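Long-range contacts in L-arabinose ABC transporter, periplasmic L-arabinose-binding protein (Burkholderia thailandensis, PDB 4KZK), which probably captures L-arabinose or related sugars such as beta-D-galactose in the periplasm for delivery to an ABC transporter: residues G170-A175 / W233-S238; N229-V234 / T257-A262. One frame throughout, in Å; residues are numbered along the deposited sequence.

Contact 1: residues G170-A175 / W233-S238; sequences GVLRLA and WVAFGS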
ATOM      1  N   GLY A 170      11.236  -9.905 -19.162  1.00 14.70           N
ATOM      2  CA  GLY A 170      11.843  -9.001 -18.192  1.00 14.25           C
ATOM      3  C   GLY A 170      10.922  -8.831 -16.997  1.00 13.44           C
ATOM      4  O   GLY A 170       9.731  -8.641 -17.177  1.00 12.66           O
ATOM      5  N   VAL A 171      11.492  -8.899 -15.791  1.00 13.44           N
ATOM      6  CA  VAL A 171      10.745  -8.776 -14.536  1.00 13.21           C
ATOM      7  C   VAL A 171      11.206  -7.500 -13.830  1.00 13.22           C
ATOM      8  O   VAL A 171      12.304  -7.445 -13.275  1.00 13.51           O
ATOM      9  CB  VAL A 171      10.946 -10.025 -13.653  1.00 13.65           C
ATOM     10  CG1 VAL A 171      10.196  -9.908 -12.341  1.00 13.05           C
ATOM     11  CG2 VAL A 171      10.494 -11.250 -14.419  1.00 14.13           C
ATOM     12  N   LEU A 172      10.367  -6.471 -13.908  1.00 12.77           N
ATOM     13  CA  LEU A 172      10.694  -5.176 -13.304  1.00 13.00           C
ATOM     14  C   LEU A 172      10.185  -5.116 -11.862  1.00 12.56           C
ATOM     15  O   LEU A 172       8.984  -4.989 -11.620  1.00 11.67           O
ATOM     16  CB  LEU A 172      10.102  -4.027 -14.122  1.00 13.09           C
ATOM     17  CG  LEU A 172      10.555  -2.637 -13.667  1.00 13.55           C
ATOM     18  CD1 LEU A 172      12.061  -2.505 -13.846  1.00 14.02           C
ATOM     19  CD2 LEU A 172       9.801  -1.550 -14.412  1.00 14.20           C
ATOM     20  N   ARG A 173      11.104  -5.171 -10.906  1.00 12.65           N
ATOM     21  CA  ARG A 173      10.762  -5.099  -9.493  1.00 12.89           C
ATOM     22  C   ARG A 173      11.007  -3.689  -8.967  1.00 12.68           C
ATOM     23  O   ARG A 173      12.149  -3.300  -8.696  1.00 12.74           O
ATOM     24  CB  ARG A 173      11.588  -6.104  -8.697  1.00 14.08           C
ATOM     25  CG  ARG A 173      11.195  -6.208  -7.236  1.00 14.55           C
ATOM     26  CD  ARG A 173      12.105  -7.134  -6.461  1.00 16.13           C
ATOM     27  NE  ARG A 173      13.341  -6.502  -6.030  1.00 17.19           N
ATOM     28  CZ  ARG A 173      13.522  -5.818  -4.899  1.00 18.22           C
ATOM     29  NH1 ARG A 173      14.725  -5.334  -4.619  1.00 20.07           N
ATOM     30  NH2 ARG A 173      12.530  -5.621  -4.039  1.00 18.42           N
ATOM     31  N   LEU A 174       9.935  -2.926  -8.819  1.00 11.99           N
ATOM     32  CA  LEU A 174      10.032  -1.583  -8.234  1.00 12.41           C
ATOM     33  C   LEU A 174      10.240  -1.738  -6.750  1.00 13.01           C
ATOM     34  O   LEU A 174       9.354  -2.258  -6.059  1.00 14.35           O
ATOM     35  CB  LEU A 174       8.758  -0.779  -8.471  1.00 12.36           C
ATOM     36  CG  LEU A 174       8.447  -0.411  -9.909  1.00 13.28           C
ATOM     37  CD1 LEU A 174       6.982   0.043  -9.990  1.00 13.20           C
ATOM     38  CD2 LEU A 174       9.392   0.646 -10.427  1.00 14.36           C
ATOM     39  N   ALA A 175      11.385  -1.284  -6.246  1.00 12.85           N
ATOM     40  CA  ALA A 175      11.795  -1.639  -4.895  1.00 13.20           C
ATOM     41  C   ALA A 175      11.860  -0.448  -3.955  1.00 13.32           C
ATOM     42  O   ALA A 175      12.395   0.618  -4.294  1.00 14.02           O
ATOM     43  CB  ALA A 175      13.149  -2.312  -4.937  1.00 13.82           C
ATOM     44  N   TRP A 233       7.655  -7.430 -20.899  1.00 13.91           N
ATOM     45  CA  TRP A 233       7.901  -7.080 -19.498  1.00 12.75           C
ATOM     46  C   TRP A 233       6.727  -7.358 -18.596  1.00 11.86           C
ATOM     47  O   TRP A 233       5.585  -7.282 -19.021  1.00 11.48           O
ATOM     48  CB  TRP A 233       8.177  -5.588 -19.363  1.00 12.52           C
ATOM     49  CG  TRP A 233       9.521  -5.143 -19.802  1.00 12.90           C
ATOM     50  CD1 TRP A 233       9.865  -4.685 -21.041  1.00 13.71           C
ATOM     51  CD2 TRP A 233      10.701  -5.079 -18.996  1.00 12.99           C
ATOM     52  NE1 TRP A 233      11.207  -4.363 -21.059  1.00 14.13           N
ATOM     53  CE2 TRP A 233      11.734  -4.569 -19.810  1.00 13.73           C
ATOM     54  CE3 TRP A 233      10.983  -5.374 -17.654  1.00 12.57           C
ATOM     55  CZ2 TRP A 233      13.036  -4.373 -19.331  1.00 14.06           C
ATOM     56  CZ3 TRP A 233      12.267  -5.176 -17.181  1.00 12.88           C
ATOM     57  CH2 TRP A 233      13.281  -4.682 -18.019  1.00 13.67           C
ATOM     58  N   VAL A 234       7.032  -7.616 -17.330  1.00 11.47           N
ATOM     59  CA  VAL A 234       6.039  -7.554 -16.265  1.00 10.89           C
ATOM     60  C   VAL A 234       6.575  -6.597 -15.209  1.00 10.55           C
ATOM     61  O   VAL A 234       7.798  -6.363 -15.122  1.00 11.20           O
ATOM     62  CB  VAL A 234       5.720  -8.948 -15.671  1.00 10.89           C
ATOM     63  CG1 VAL A 234       5.270  -9.932 -16.752  1.00 11.39           C
ATOM     64  CG2 VAL A 234       6.907  -9.521 -14.930  1.00 11.08           C
ATOM     65  N   ALA A 235       5.668  -6.011 -14.432  1.00  9.84           N
ATOM     66  CA  ALA A 235       6.087  -5.030 -13.451  1.00  9.87           C
ATOM     67  C   ALA A 235       5.152  -5.012 -12.275  1.00  9.58           C
ATOM     68  O   ALA A 235       3.965  -5.309 -12.402  1.00  9.73           O
ATOM     69  CB  ALA A 235       6.180  -3.640 -14.077  1.00  9.84           C
ATOM     70  N   PHE A 236       5.687  -4.614 -11.133  1.00  9.92           N
ATOM     71  CA  PHE A 236       4.922  -4.521  -9.909  1.00  9.59           C
ATOM     72  C   PHE A 236       5.736  -3.743  -8.910  1.00 10.07           C
ATOM     73  O   PHE A 236       6.961  -3.670  -8.992  1.00  9.66           O
ATOM     74  CB  PHE A 236       4.626  -5.939  -9.381  1.00  9.75           C
ATOM     75  CG  PHE A 236       5.846  -6.827  -9.342  1.00 10.13           C
ATOM     76  CD1 PHE A 236       6.220  -7.555 -10.465  1.00 10.90           C
ATOM     77  CD2 PHE A 236       6.652  -6.889  -8.213  1.00 10.62           C
ATOM     78  CE1 PHE A 236       7.353  -8.341 -10.465  1.00 11.43           C
ATOM     79  CE2 PHE A 236       7.779  -7.680  -8.211  1.00 11.20           C
ATOM     80  CZ  PHE A 236       8.136  -8.407  -9.332  1.00 11.78           C
ATOM     81  N   GLY A 237       5.052  -3.223  -7.919  1.00 10.56           N
ATOM     82  CA  GLY A 237       5.716  -2.502  -6.850  1.00 10.85           C
ATOM     83  C   GLY A 237       5.124  -2.808  -5.500  1.00 10.85           C
ATOM     84  O   GLY A 237       4.804  -3.964  -5.164  1.00 13.57           O
ATOM     85  N   SER A 238       5.000  -1.784  -4.692  1.00  9.61           N
ATOM     86  CA  SER A 238       4.401  -1.919  -3.381  1.00  9.37           C
ATOM     87  C   SER A 238       2.914  -1.577  -3.407  1.00  8.46           C
ATOM     88  O   SER A 238       2.184  -1.957  -2.502  1.00  8.30           O
ATOM     89  CB  SER A 238       5.123  -1.045  -2.368  1.00 10.03           C
ATOM     90  OG  SER A 238       5.107   0.311  -2.751  1.00 11.11           O
TER
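V171 and F236 meet on one face of a parallel sheet, in the Rossmann-like alpha/beta domain of a periplasmic sugar-binding protein, where strands 170-175 and 233-236 run parallel, their directions 16° apart. CG1 of V171 reaches the edge of the F236 ring, lying 3.7 Å from CE1. The ring leans toward the neighbouring strand because its CG sits between the backbone N and the carbonyl carbon (chi1 48°), and in that pose it receives L172 O over one face while CG of R173 approaches CE2 obliquely. V171 and V234 lie alongside each other on the same face, pointing the same way, their CG2 methyls 4.0 Å apart.

The opposite face carries L172, A235 and W233. CB of L172 rests 3.9 Å from CB of A235 and touches CE3 of W233. The indole also lies over the start of strand 170-175: CA of G170 sits over the face of the six-membered ring in a CH-pi contact, 4.1 Å from its centroid.

The backbone ladder fixes these pairings. V234 N donates to G170 O at 2.9 Å, L172 N to V234 O, and L174 N to F236 O; the bond from F236 N to L172 O is weak. Outward from the strands, helices 144-161 and 180-195 cover the F236 ring, whereas helix 213-226 packs on L172 and meets W233 edge-to-face through F224. The guanidinium of R173 leads away from F236, in salt bridges from NE to D205 and from NH2 to D177. Beyond G237 the chain turns toward the sugar site, where S238 O accepts a hydrogen bond from R185, a galactose-binding residue. The CB of L174 lies 3.4 Å from F236 O, the oxygen that also accepts the bond from L174 N.

Contact 2: residues N229-V234 / T257-A262; sequences NFRHWV and TDDMIA
R231 and D259 cross obliquely just ahead of two adjacent parallel strands, 233-236 and 260-264, the outer members of a beta-alpha-beta unit whose crossover helix is 240-252. Their guanidinium and carboxylate planes stand 86° apart, nearly perpendicular, so the salt bridge is made through a single pair of atoms, NH2 of R231 and OD2 of D259, at 3.1 Å. The arginine chain starts extended and then bends at chi2 (75°), which brings its end across to the acid.

The other carboxylate oxygen, OD1, faces H232. It lies at the edge of the imidazole, near the ring plane, 3.3 Å from CD2, with ring and carboxylate turned 41° to each other. Two waters each donate a hydrogen bond to this oxygen: one also accepts from NE of R231, and the other is bonded to NE2 of H232. D259 thus holds both side chains, directly and through water, while W164 stacks on the H232 ring.

Farther in, backbone hydrogen bonds and apolar contacts take over. W233 N donates to D259 O at 2.8 Å, and I261 N donates to W233 O, joining the loop ends to the ladder. M260, bent at both chi2 and chi3, curls its CE methyl against CB of W233 at 3.7 Å. On the other face of the sheet V234 and I261 are neighbours, helix 144-161 packing on both, and CG1 of V234 lies 4.2 Å from CB of I261.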
ATOM      1  N   ASN A 229      17.105  -5.246 -24.129  1.00 27.67           N
ATOM      2  CA  ASN A 229      17.041  -6.598 -24.710  1.00 28.84           C
ATOM      3  C   ASN A 229      15.677  -7.300 -24.609  1.00 27.07           C
ATOM      4  O   ASN A 229      15.367  -8.182 -25.413  1.00 27.56           O
ATOM      5  CB  ASN A 229      18.117  -7.489 -24.054  1.00 30.45           C
ATOM      6  CG  ASN A 229      17.967  -7.588 -22.535  1.00 31.30           C
ATOM      7  OD1 ASN A 229      18.226  -6.623 -21.803  1.00 32.30           O
ATOM      8  ND2 ASN A 229      17.540  -8.756 -22.052  1.00 31.64           N
ATOM      9  N   PHE A 230      14.870  -6.929 -23.620  1.00 24.54           N
ATOM     10  CA  PHE A 230      13.577  -7.585 -23.403  1.00 23.05           C
ATOM     11  C   PHE A 230      12.506  -7.034 -24.324  1.00 23.05           C
ATOM     12  O   PHE A 230      12.405  -5.825 -24.511  1.00 23.39           O
ATOM     13  CB  PHE A 230      13.124  -7.420 -21.951  1.00 21.52           C
ATOM     14  CG  PHE A 230      14.006  -8.127 -20.960  1.00 21.17           C
ATOM     15  CD1 PHE A 230      14.101  -9.511 -20.960  1.00 21.48           C
ATOM     16  CD2 PHE A 230      14.730  -7.415 -20.016  1.00 20.76           C
ATOM     17  CE1 PHE A 230      14.905 -10.171 -20.049  1.00 21.74           C
ATOM     18  CE2 PHE A 230      15.540  -8.074 -19.098  1.00 21.05           C
ATOM     19  CZ  PHE A 230      15.630  -9.453 -19.118  1.00 21.76           C
ATOM     20  N   ARG A 231      11.700  -7.923 -24.895  1.00 22.73           N
ATOM     21  CA  ARG A 231      10.555  -7.509 -25.691  1.00 23.16           C
ATOM     22  C   ARG A 231       9.318  -7.417 -24.795  1.00 21.03           C
ATOM     23  O   ARG A 231       8.527  -6.467 -24.877  1.00 21.79           O
ATOM     24  CB  ARG A 231      10.331  -8.514 -26.813  1.00 25.08           C
ATOM     25  CG  ARG A 231       9.158  -8.201 -27.722  1.00 26.60           C
ATOM     26  CD  ARG A 231       9.444  -7.065 -28.688  1.00 28.48           C
ATOM     27  NE  ARG A 231       8.187  -6.419 -29.065  1.00 29.78           N
ATOM     28  CZ  ARG A 231       8.078  -5.314 -29.797  1.00 31.44           C
ATOM     29  NH1 ARG A 231       9.155  -4.692 -30.275  1.00 32.55           N
ATOM     30  NH2 ARG A 231       6.866  -4.834 -30.052  1.00 32.24           N
ATOM     31  N   HIS A 232       9.170  -8.410 -23.927  1.00 18.90           N
ATOM     32  CA  HIS A 232       8.053  -8.480 -23.019  1.00 17.39           C
ATOM     33  C   HIS A 232       8.505  -8.167 -21.614  1.00 15.57           C
ATOM     34  O   HIS A 232       9.584  -8.621 -21.179  1.00 15.20           O
ATOM     35  CB  HIS A 232       7.450  -9.876 -23.023  1.00 17.86           C
ATOM     36  CG  HIS A 232       6.740 -10.231 -24.288  1.00 19.24           C
ATOM     37  ND1 HIS A 232       6.651 -11.527 -24.743  1.00 20.73           N
ATOM     38  CD2 HIS A 232       6.056  -9.469 -25.175  1.00 19.78           C
ATOM     39  CE1 HIS A 232       5.946 -11.550 -25.861  1.00 21.44           C
ATOM     40  NE2 HIS A 232       5.563 -10.314 -26.140  1.00 21.22           N
ATOM     41  N   TRP A 233       7.655  -7.430 -20.899  1.00 13.91           N
ATOM     42  CA  TRP A 233       7.901  -7.080 -19.498  1.00 12.75           C
ATOM     43  C   TRP A 233       6.727  -7.358 -18.596  1.00 11.86           C
ATOM     44  O   TRP A 233       5.585  -7.282 -19.021  1.00 11.48           O
ATOM     45  CB  TRP A 233       8.177  -5.588 -19.363  1.00 12.52           C
ATOM     46  CG  TRP A 233       9.521  -5.143 -19.802  1.00 12.90           C
ATOM     47  CD1 TRP A 233       9.865  -4.685 -21.041  1.00 13.71           C
ATOM     48  CD2 TRP A 233      10.701  -5.079 -18.996  1.00 12.99           C
ATOM     49  NE1 TRP A 233      11.207  -4.363 -21.059  1.00 14.13           N
ATOM     50  CE2 TRP A 233      11.734  -4.569 -19.810  1.00 13.73           C
ATOM     51  CE3 TRP A 233      10.983  -5.374 -17.654  1.00 12.57           C
ATOM     52  CZ2 TRP A 233      13.036  -4.373 -19.331  1.00 14.06           C
ATOM     53  CZ3 TRP A 233      12.267  -5.176 -17.181  1.00 12.88           C
ATOM     54  CH2 TRP A 233      13.281  -4.682 -18.019  1.00 13.67           C
ATOM     55  N   VAL A 234       7.032  -7.616 -17.330  1.00 11.47           N
ATOM     56  CA  VAL A 234       6.039  -7.554 -16.265  1.00 10.89           C
ATOM     57  C   VAL A 234       6.575  -6.597 -15.209  1.00 10.55           C
ATOM     58  O   VAL A 234       7.798  -6.363 -15.122  1.00 11.20           O
ATOM     59  CB  VAL A 234       5.720  -8.948 -15.671  1.00 10.89           C
ATOM     60  CG1 VAL A 234       5.270  -9.932 -16.752  1.00 11.39           C
ATOM     61  CG2 VAL A 234       6.907  -9.521 -14.930  1.00 11.08           C
ATOM     62  N   THR A 257       0.716  -1.750 -23.963  1.00 18.24           N
ATOM     63  CA  THR A 257      -0.088  -2.756 -23.295  0.50 17.70           C
ATOM     64  C   THR A 257       0.123  -4.184 -23.796  1.00 18.24           C
ATOM     65  O   THR A 257       0.022  -5.116 -23.015  1.00 17.46           O
ATOM     66  CB  THR A 257      -1.583  -2.404 -23.309  0.50 17.77           C
ATOM     67  OG1 THR A 257      -2.265  -3.292 -22.419  0.50 17.28           O
ATOM     68  CG2 THR A 257      -2.165  -2.497 -24.726  0.50 18.52           C
ATOM     69  N   ASP A 258       0.458  -4.374 -25.064  1.00 19.29           N
ATOM     70  CA  ASP A 258       0.695  -5.736 -25.540  1.00 20.70           C
ATOM     71  C   ASP A 258       1.978  -6.365 -24.996  1.00 19.90           C
ATOM     72  O   ASP A 258       2.089  -7.595 -24.940  1.00 20.45           O
ATOM     73  CB  ASP A 258       0.724  -5.773 -27.070  1.00 23.09           C
ATOM     74  CG  ASP A 258      -0.650  -5.530 -27.698  1.00 24.90           C
ATOM     75  OD1 ASP A 258      -1.689  -5.712 -27.021  1.00 26.10           O
ATOM     76  OD2 ASP A 258      -0.686  -5.187 -28.893  1.00 28.18           O
ATOM     77  N   ASP A 259       2.919  -5.527 -24.574  1.00 18.97           N
ATOM     78  CA  ASP A 259       4.240  -5.974 -24.153  1.00 18.76           C
ATOM     79  C   ASP A 259       4.493  -5.769 -22.674  1.00 16.53           C
ATOM     80  O   ASP A 259       5.589  -6.044 -22.207  1.00 15.78           O
ATOM     81  CB  ASP A 259       5.313  -5.256 -24.980  1.00 20.37           C
ATOM     82  CG  ASP A 259       5.267  -5.645 -26.444  1.00 22.64           C
ATOM     83  OD1 ASP A 259       4.940  -6.814 -26.754  1.00 24.12           O
ATOM     84  OD2 ASP A 259       5.532  -4.766 -27.275  1.00 25.14           O
ATOM     85  N   MET A 260       3.462  -5.344 -21.936  1.00 14.74           N
ATOM     86  CA  MET A 260       3.594  -5.070 -20.490  1.00 13.52           C
ATOM     87  C   MET A 260       2.418  -5.647 -19.712  1.00 12.25           C
ATOM     88  O   MET A 260       1.277  -5.346 -20.027  1.00 12.44           O
ATOM     89  CB  MET A 260       3.663  -3.558 -20.226  1.00 13.77           C
ATOM     90  CG  MET A 260       3.522  -3.148 -18.747  1.00 13.39           C
ATOM     91  SD  MET A 260       4.870  -3.693 -17.672  1.00 13.76           S
ATOM     92  CE  MET A 260       6.238  -2.639 -18.134  1.00 14.32           C
ATOM     93  N   ILE A 261       2.700  -6.461 -18.697  1.00 11.05           N
ATOM     94  CA  ILE A 261       1.663  -6.881 -17.736  1.00 10.34           C
ATOM     95  C   ILE A 261       2.079  -6.404 -16.350  1.00  9.69           C
ATOM     96  O   ILE A 261       3.039  -6.915 -15.777  1.00  9.46           O
ATOM     97  CB  ILE A 261       1.457  -8.407 -17.729  1.00 10.66           C
ATOM     98  CG1 ILE A 261       1.055  -8.882 -19.122  1.00 11.16           C
ATOM     99  CG2 ILE A 261       0.417  -8.799 -16.697  1.00 10.53           C
ATOM    100  CD1 ILE A 261       1.123 -10.380 -19.269  1.00 11.60           C
ATOM    101  N   ALA A 262       1.354  -5.428 -15.826  1.00  9.09           N
ATOM    102  CA  ALA A 262       1.648  -4.848 -14.532  1.00  8.44           C
ATOM    103  C   ALA A 262       0.462  -5.030 -13.614  1.00  8.14           C
ATOM    104  O   ALA A 262      -0.668  -4.811 -14.027  1.00  8.35           O
ATOM    105  CB  ALA A 262       1.972  -3.367 -14.692  1.00  8.47           C
TER
HETATM  106  O   HOH W   1       6.201  -8.110 -28.983  1.00 29.89           O
HETATM  107  O   HOH W   2       3.228  -8.900 -27.718  1.00 35.61           O

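In the fold
Both contacts use strand 233-236, which has 170-175 on one flank and 260-264 on the other, so W233 and V234 belong to both. Contact 1 is wholly buried, and its side chains are mostly apolar groups sandwiched between sheet and helices; the carboxyl end of strand 233-236 leads toward the galactose pocket. Contact 2 begins at the far, partly exposed end of the strands, away from the annotated sites, where charge and water replace hydrocarbon before apolar packing resumes. The two touch through probable backbone hydrogen bonds, G170 N to H232 O and A235 N to I261 O, which extend the two ladders flanking strand 233-236.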